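Local coordinates for protein putative aspartate aminotransferase (Thermus thermophilus, PDB 1IUG) that probably transfers amino groups between amino acids such as aspartate and 2-oxo acids, using pyridoxal 5'-phosphate as its cofactor, at residues A66-L71 with Y91-E96; E153-A158 with S199-E204; L206-R209 with L215-E218. One frame throughout, in Å; residues are numbered along the deposited sequence.

Interaction 1: A66-L71 with Y91-E96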
loop_
_atom_site.group_PDB
_atom_site.type_symbol
_atom_site.label_atom_id
_atom_site.label_comp_id
_atom_site.label_asym_id
_atom_site.label_seq_id
_atom_site.Cartn_x
_atom_site.Cartn_y
_atom_site.Cartn_z
ATOM N N ALA A 66 11.204 -5.436 0.949
ATOM C CA ALA A 66 11.397 -5.363 2.394
ATOM C C ALA A 66 12.147 -6.582 2.918
ATOM O O ALA A 66 12.956 -6.472 3.841
ATOM C CB ALA A 66 10.064 -5.228 3.098
ATOM N N LEU A 67 11.855 -7.742 2.336
ATOM C CA LEU A 67 12.500 -8.992 2.724
ATOM C C LEU A 67 13.995 -8.897 2.443
ATOM O O LEU A 67 14.815 -9.168 3.321
ATOM C CB LEU A 67 11.893 -10.163 1.941
ATOM C CG LEU A 67 12.359 -11.606 2.198
ATOM C CD1 LEU A 67 11.283 -12.556 1.711
ATOM C CD2 LEU A 67 13.690 -11.921 1.504
ATOM N N VAL A 68 14.332 -8.498 1.216
ATOM C CA VAL A 68 15.718 -8.373 0.772
ATOM C C VAL A 68 16.515 -7.332 1.560
ATOM O O VAL A 68 17.618 -7.615 2.031
ATOM C CB VAL A 68 15.781 -8.049 -0.745
ATOM C CG1 VAL A 68 17.221 -7.791 -1.190
ATOM C CG2 VAL A 68 15.185 -9.196 -1.544
ATOM N N LYS A 69 15.936 -6.140 1.705
ATOM C CA LYS A 69 16.554 -5.023 2.426
ATOM C C LYS A 69 16.840 -5.320 3.897
ATOM O O LYS A 69 17.869 -4.915 4.430
ATOM C CB LYS A 69 15.633 -3.795 2.398
ATOM C CG LYS A 69 15.538 -3.017 1.095
ATOM C CD LYS A 69 16.873 -2.474 0.670
ATOM C CE LYS A 69 16.787 -1.668 -0.617
ATOM N NZ LYS A 69 15.411 -1.580 -1.169
ATOM N N ASN A 70 15.902 -5.984 4.560
ATOM C CA ASN A 70 16.039 -6.269 5.979
ATOM C C ASN A 70 16.797 -7.525 6.390
ATOM O O ASN A 70 16.969 -7.771 7.582
ATOM C CB ASN A 70 14.661 -6.243 6.644
ATOM C CG ASN A 70 14.065 -4.848 6.691
ATOM O OD1 ASN A 70 14.103 -4.184 7.722
ATOM N ND2 ASN A 70 13.516 -4.398 5.570
ATOM N N LEU A 71 17.242 -8.315 5.418
ATOM C CA LEU A 71 17.984 -9.540 5.716
ATOM C C LEU A 71 19.386 -9.542 5.129
ATOM O O LEU A 71 20.217 -10.362 5.507
ATOM C CB LEU A 71 17.225 -10.772 5.224
ATOM C CG LEU A 71 15.996 -11.151 6.049
ATOM C CD1 LEU A 71 15.275 -12.297 5.378
ATOM C CD2 LEU A 71 16.406 -11.514 7.467
ATOM N N TYR A 91 15.981 -10.254 -8.900
ATOM C CA TYR A 91 17.319 -9.879 -9.308
ATOM C C TYR A 91 17.503 -8.356 -9.285
ATOM O O TYR A 91 18.468 -7.849 -8.710
ATOM C CB TYR A 91 17.600 -10.441 -10.710
ATOM C CG TYR A 91 18.848 -9.887 -11.379
ATOM C CD1 TYR A 91 20.119 -10.215 -10.911
ATOM C CD2 TYR A 91 18.755 -9.024 -12.479
ATOM C CE1 TYR A 91 21.268 -9.698 -11.512
ATOM C CE2 TYR A 91 19.903 -8.503 -13.090
ATOM C CZ TYR A 91 21.154 -8.846 -12.598
ATOM O OH TYR A 91 22.297 -8.336 -13.178
ATOM N N GLU A 92 16.560 -7.640 -9.898
ATOM C CA GLU A 92 16.597 -6.177 -9.948
ATOM C C GLU A 92 16.517 -5.578 -8.546
ATOM O O GLU A 92 17.213 -4.615 -8.238
ATOM C CB GLU A 92 15.460 -5.635 -10.815
ATOM C CG GLU A 92 15.537 -6.024 -12.291
ATOM C CD GLU A 92 14.339 -5.528 -13.097
ATOM O OE1 GLU A 92 13.630 -4.607 -12.632
ATOM O OE2 GLU A 92 14.102 -6.062 -14.202
ATOM N N ILE A 93 15.670 -6.153 -7.698
ATOM C CA ILE A 93 15.528 -5.687 -6.317
ATOM C C ILE A 93 16.854 -5.848 -5.567
ATOM O O ILE A 93 17.252 -4.971 -4.797
ATOM C CB ILE A 93 14.404 -6.464 -5.576
ATOM C CG1 ILE A 93 13.033 -6.024 -6.096
ATOM C CG2 ILE A 93 14.506 -6.261 -4.060
ATOM C CD1 ILE A 93 11.872 -6.790 -5.507
ATOM N N ALA A 94 17.532 -6.969 -5.806
ATOM C CA ALA A 94 18.816 -7.256 -5.166
ATOM C C ALA A 94 19.874 -6.244 -5.602
ATOM O O ALA A 94 20.680 -5.790 -4.788
ATOM C CB ALA A 94 19.263 -8.674 -5.493
ATOM N N LEU A 95 19.862 -5.892 -6.888
ATOM C CA LEU A 95 20.798 -4.909 -7.419
ATOM C C LEU A 95 20.585 -3.553 -6.752
ATOM O O LEU A 95 21.524 -2.981 -6.190
ATOM C CB LEU A 95 20.638 -4.761 -8.936
ATOM C CG LEU A 95 21.279 -5.850 -9.795
ATOM C CD1 LEU A 95 20.984 -5.588 -11.265
ATOM C CD2 LEU A 95 22.786 -5.883 -9.545
ATOM N N GLU A 96 19.342 -3.066 -6.773
ATOM C CA GLU A 96 19.014 -1.771 -6.178
ATOM C C GLU A 96 19.316 -1.742 -4.677
ATOM O O GLU A 96 19.639 -0.692 -4.122
ATOM C CB GLU A 96 17.547 -1.412 -6.456
ATOM C CG GLU A 96 17.165 0.050 -6.166
ATOM C CD GLU A 96 16.909 0.337 -4.697
ATOM O OE1 GLU A 96 16.362 -0.541 -4.000
ATOM O OE2 GLU A 96 17.248 1.448 -4.233
HETATM O O HOH W 1 15.409 -3.090 -3.804
HETATM O O HOH W 2 15.494 0.932 -1.431
#
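Val68 and Ile93 form the apolar half of this helix-helix contact. Val68 CG2 lies 3.9 Å from Ile93 CG2, and the two side chains meet at a slant. Ile93 CG2 is anti to its own backbone N, which turns the methyl to the valine. Beside them, Val68 CG1 rests 4.3 Å from Ala94 CA. The polar half is a salt bridge. Lys69 NZ donates to Glu96 OE1 at 3.2 Å, on the syn lone pair of the carboxylate, with the two chains crossing at about a right angle. Glu96 reaches it by bending at chi2 (-80°). A water accepts a hydrogen bond from Lys69 NZ at 3.0 Å and donates to Glu96 OE1 and to Ile93 O, tying the ion pair to the backbone. Helices 60-71 and 85-96 lie side by side on the mixed sheet of a fold type I aminotransferase. The axes of 66-71 and 91-96 run at 38° to each other. Strand 77-82 joins the two helices along the chain. Further out, Lys69 NZ is shared with Glu65 of its own helix, its stronger partner, in a salt bridge. Val68 also touches Leu99, and Ala94 rests on Val101 of strand 100-105. From the second subunit, Tyr211 packs on Ile93 and Gly210 on Glu96.

Interaction 2: E153-A158 with S199-E204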
loop_
_atom_site.group_PDB
_atom_site.type_symbol
_atom_site.label_atom_id
_atom_site.label_comp_id
_atom_site.label_asym_id
_atom_site.label_seq_id
_atom_site.Cartn_x
_atom_site.Cartn_y
_atom_site.Cartn_z
ATOM N N GLU A 153 25.562 -20.962 7.016
ATOM C CA GLU A 153 25.153 -19.695 7.606
ATOM C C GLU A 153 24.321 -18.831 6.656
ATOM O O GLU A 153 23.965 -17.699 6.988
ATOM C CB GLU A 153 26.385 -18.924 8.091
ATOM C CG GLU A 153 27.166 -19.619 9.210
ATOM C CD GLU A 153 26.472 -19.546 10.567
ATOM O OE1 GLU A 153 25.280 -19.914 10.667
ATOM O OE2 GLU A 153 27.128 -19.122 11.546
ATOM N N GLY A 154 23.988 -19.381 5.491
ATOM C CA GLY A 154 23.214 -18.640 4.509
ATOM C C GLY A 154 21.721 -18.554 4.772
ATOM O O GLY A 154 21.165 -19.311 5.573
ATOM N N LEU A 155 21.074 -17.616 4.087
ATOM C CA LEU A 155 19.634 -17.411 4.223
ATOM C C LEU A 155 18.933 -17.663 2.898
ATOM O O LEU A 155 19.457 -17.321 1.836
ATOM C CB LEU A 155 19.335 -15.980 4.681
ATOM C CG LEU A 155 19.713 -15.568 6.104
ATOM C CD1 LEU A 155 19.676 -14.054 6.215
ATOM C CD2 LEU A 155 18.769 -16.204 7.109
ATOM N N VAL A 156 17.758 -18.281 2.965
ATOM C CA VAL A 156 16.967 -18.566 1.772
ATOM C C VAL A 156 15.652 -17.784 1.829
ATOM O O VAL A 156 14.804 -18.039 2.689
ATOM C CB VAL A 156 16.658 -20.076 1.633
ATOM C CG1 VAL A 156 15.801 -20.333 0.393
ATOM C CG2 VAL A 156 17.956 -20.877 1.552
ATOM N N GLY A 157 15.528 -16.789 0.953
ATOM C CA GLY A 157 14.324 -15.977 0.885
ATOM C C GLY A 157 13.472 -16.456 -0.277
ATOM O O GLY A 157 14.007 -16.781 -1.340
ATOM N N ALA A 158 12.153 -16.496 -0.097
ATOM C CA ALA A 158 11.285 -16.973 -1.168
ATOM C C ALA A 158 10.069 -16.115 -1.497
ATOM O O ALA A 158 9.486 -15.467 -0.628
ATOM C CB ALA A 158 10.838 -18.390 -0.873
ATOM N N SER A 199 11.001 -16.594 9.714
ATOM C CA SER A 199 11.191 -17.740 10.599
ATOM C C SER A 199 11.993 -17.276 11.820
ATOM O O SER A 199 12.569 -16.178 11.814
ATOM C CB SER A 199 11.968 -18.844 9.868
ATOM O OG SER A 199 13.306 -18.443 9.622
ATOM N N PRO A 200 12.025 -18.093 12.892
ATOM C CA PRO A 200 12.778 -17.721 14.100
ATOM C C PRO A 200 14.239 -17.433 13.754
ATOM O O PRO A 200 14.837 -16.485 14.258
ATOM C CB PRO A 200 12.640 -18.968 14.976
ATOM C CG PRO A 200 11.267 -19.468 14.610
ATOM C CD PRO A 200 11.279 -19.348 13.104
ATOM N N ARG A 201 14.770 -18.234 12.836
ATOM C CA ARG A 201 16.139 -18.129 12.340
ATOM C C ARG A 201 16.353 -16.716 11.772
ATOM O O ARG A 201 17.290 -16.011 12.157
ATOM C CB ARG A 201 16.312 -19.186 11.239
ATOM C CG ARG A 201 17.657 -19.905 11.113
ATOM C CD ARG A 201 18.820 -18.992 10.819
ATOM N NE ARG A 201 19.953 -19.736 10.261
ATOM C CZ ARG A 201 20.139 -19.969 8.963
ATOM N NH1 ARG A 201 19.271 -19.525 8.066
ATOM N NH2 ARG A 201 21.220 -20.615 8.553
ATOM N N ALA A 202 15.444 -16.295 10.894
ATOM C CA ALA A 202 15.513 -14.983 10.252
ATOM C C ALA A 202 15.338 -13.809 11.218
ATOM O O ALA A 202 15.943 -12.754 11.032
ATOM C CB ALA A 202 14.486 -14.897 9.125
ATOM N N LEU A 203 14.518 -14.002 12.247
ATOM C CA LEU A 203 14.263 -12.960 13.238
ATOM C C LEU A 203 15.525 -12.527 13.984
ATOM O O LEU A 203 15.691 -11.348 14.297
ATOM C CB LEU A 203 13.183 -13.413 14.228
ATOM C CG LEU A 203 11.755 -13.542 13.683
ATOM C CD1 LEU A 203 10.855 -14.230 14.700
ATOM C CD2 LEU A 203 11.202 -12.168 13.325
ATOM N N GLU A 204 16.421 -13.477 14.243
ATOM C CA GLU A 204 17.673 -13.196 14.948
ATOM C C GLU A 204 18.717 -12.577 14.022
ATOM O O GLU A 204 19.669 -11.953 14.478
ATOM C CB GLU A 204 18.243 -14.485 15.541
ATOM C CG GLU A 204 17.307 -15.206 16.494
ATOM C CD GLU A 204 17.856 -16.549 16.945
ATOM O OE1 GLU A 204 18.157 -16.693 18.152
ATOM O OE2 GLU A 204 17.982 -17.460 16.097
#
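Arg201 reaches across to the backbone of Gly154, joining helix 200-204 to the loop residue that leads into strand 155-159, part of the mixed sheet of the aminotransferase fold. The hydrogen bonds come first. Gly154 O takes two from the Arg201 guanidinium: one from NH1 at 3.1 Å and a weak one from NH2 at 3.3 Å. Neither is straight; the N-H...O angle of the NH1 bond is 135°. The carbonyl oxygen sits at the guanidinium edge, yet tilted from its plane. The long side chain gets there with a bend at chi2 (-61°).

Charge adds a second hold. Arg201 NH1 also forms a salt bridge with Asp177, whose other carboxylate oxygen accepts from Val156 N, so this aspartate would help fix the guanidinium beside the strand. Glu153 OE1 is 4.6 Å from Arg201 NH2, near but not in contact. The backbone O of Glu153 accepts from a second arginine, Arg205.

Van der Waals contact comes from one leucine methyl. Leu155 CD2 lies 3.5 Å from Arg201 NH1, approaching the guanidinium obliquely.

Capping sets the helix start. Ser199 is the N-cap, and its OG accepts from Ala202 N at 3.3 Å, nearly straight at 164°.

Interaction 3: L206-R209 with L215-E218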
loop_
_atom_site.group_PDB
_atom_site.type_symbol
_atom_site.label_atom_id
_atom_site.label_comp_id
_atom_site.label_asym_id
_atom_site.label_seq_id
_atom_site.Cartn_x
_atom_site.Cartn_y
_atom_site.Cartn_z
ATOM N N LEU A 206 17.939 -10.328 11.664
ATOM C CA LEU A 206 17.400 -9.063 11.164
ATOM C C LEU A 206 18.379 -7.885 11.035
ATOM O O LEU A 206 19.027 -7.488 12.004
ATOM C CB LEU A 206 16.186 -8.650 11.999
ATOM C CG LEU A 206 15.143 -7.800 11.274
ATOM C CD1 LEU A 206 14.560 -8.588 10.109
ATOM C CD2 LEU A 206 14.044 -7.387 12.239
ATOM N N LYS A 207 18.472 -7.346 9.819
ATOM C CA LYS A 207 19.332 -6.203 9.498
ATOM C C LYS A 207 18.409 -5.031 9.130
ATOM O O LYS A 207 18.300 -4.668 7.957
ATOM C CB LYS A 207 20.209 -6.508 8.274
ATOM C CG LYS A 207 21.246 -7.626 8.384
ATOM C CD LYS A 207 22.274 -7.367 9.469
ATOM C CE LYS A 207 23.317 -8.486 9.545
ATOM N NZ LYS A 207 23.123 -9.584 8.549
ATOM N N PRO A 208 17.759 -4.404 10.130
ATOM C CA PRO A 208 16.840 -3.276 9.918
ATOM C C PRO A 208 17.410 -2.185 9.017
ATOM O O PRO A 208 18.490 -1.651 9.281
ATOM C CB PRO A 208 16.614 -2.751 11.336
ATOM C CG PRO A 208 16.758 -3.981 12.170
ATOM C CD PRO A 208 17.977 -4.622 11.571
ATOM N N ARG A 209 16.673 -1.843 7.965
ATOM C CA ARG A 209 17.128 -0.818 7.039
ATOM C C ARG A 209 16.015 -0.269 6.130
ATOM O O ARG A 209 15.064 -0.981 5.788
ATOM C CB ARG A 209 18.427 -1.323 6.361
ATOM C CG ARG A 209 18.924 -0.795 5.027
ATOM C CD ARG A 209 18.010 -1.048 3.863
ATOM N NE ARG A 209 18.800 -1.286 2.649
ATOM C CZ ARG A 209 19.653 -2.297 2.483
ATOM N NH1 ARG A 209 19.846 -3.180 3.450
ATOM N NH2 ARG A 209 20.292 -2.442 1.332
ATOM N N LEU A 215 11.535 -3.267 8.875
ATOM C CA LEU A 215 10.815 -4.342 9.548
ATOM C C LEU A 215 10.967 -4.363 11.066
ATOM O O LEU A 215 10.108 -4.903 11.764
ATOM C CB LEU A 215 11.176 -5.697 8.931
ATOM C CG LEU A 215 10.288 -6.178 7.768
ATOM C CD1 LEU A 215 9.809 -5.029 6.897
ATOM C CD2 LEU A 215 11.021 -7.217 6.945
ATOM N N ALA A 216 12.030 -3.744 11.576
ATOM C CA ALA A 216 12.259 -3.684 13.019
ATOM C C ALA A 216 11.144 -2.927 13.731
ATOM O O ALA A 216 10.615 -3.419 14.733
ATOM C CB ALA A 216 13.606 -3.056 13.337
ATOM N N ARG A 217 10.780 -1.730 13.270
ATOM C CA ARG A 217 9.687 -1.102 13.993
ATOM C C ARG A 217 8.273 -1.539 13.647
ATOM O O ARG A 217 7.343 -1.292 14.407
ATOM C CB ARG A 217 9.886 0.384 14.373
ATOM C CG ARG A 217 8.951 1.497 13.856
ATOM C CD ARG A 217 8.928 1.751 12.381
ATOM N NE ARG A 217 9.484 3.100 12.206
ATOM C CZ ARG A 217 10.377 3.453 11.285
ATOM N NH1 ARG A 217 10.826 2.575 10.402
ATOM N NH2 ARG A 217 10.914 4.661 11.319
ATOM N N GLU A 218 8.137 -2.291 12.559
ATOM C CA GLU A 218 6.841 -2.854 12.197
ATOM C C GLU A 218 6.662 -4.040 13.151
ATOM O O GLU A 218 5.601 -4.209 13.741
ATOM C CB GLU A 218 6.811 -3.352 10.746
ATOM C CG GLU A 218 6.520 -2.283 9.702
ATOM C CD GLU A 218 5.079 -1.768 9.718
ATOM O OE1 GLU A 218 4.297 -2.098 10.640
ATOM O OE2 GLU A 218 4.727 -1.012 8.787
#
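Leu206 turns CG roughly opposite its backbone N (chi1 -152°), and CD2 points on away from CA, which sends that methyl over to the first turn of helix 215-222. It lands on backbone as much as on side chain. Leu206 CD2 is 4.2 Å from Ala216 CA and 4.5 Å from Ala216 CB, and it also just reaches Leu215 C. Two residues on, the ring of Pro208 supplies the closer touch. Pro208 CG is 3.5 Å from Ala216 CB, tighter than usual for two carbons, and Pro208 CB lies 3.6 Å from the same methyl. Ala216 CB faces mainly the proline ring; Leu206 CD2 comes nearer to its CA. No hydrogen bond crosses between the two segments; the contact is wholly apolar. Through it, the loop after helix 200-204 folds back on the helix it leads into. Asn70 holds both sides: its OD1 accepts from Leu215 N and, weakly, from Arg209 N, and Lys207 N hydrogen-bonds to Asn70 O. Both parts lie against the C-terminal end of helix 60-71, where Leu215 rests on Ala66 and Arg209 on Lys69.

In the fold
The three contacts lie on the same side of the chain's centre, with their centres 13 to 14 Å apart. They follow one another along the chain without interleaving. Helix 60-71 is the common element. It carries half of interaction 1, and its Leu67 and Leu71 pack on strand 155-159 and helix 200-204 of interaction 2. Its Asn70 bonds to both segments of interaction 3. Interactions 2 and 3 adjoin in sequence, as the chain runs from helix 200-204 through a loop into helix 215-222. That loop and interaction 1 also meet across the dimer, since Tyr211 of the second subunit reaches Ile93 and Glu92. Helix 60-71 thus ties the 200-218 region to the seven-stranded sheet beside the second subunit, away from the cofactor-bearing lysine.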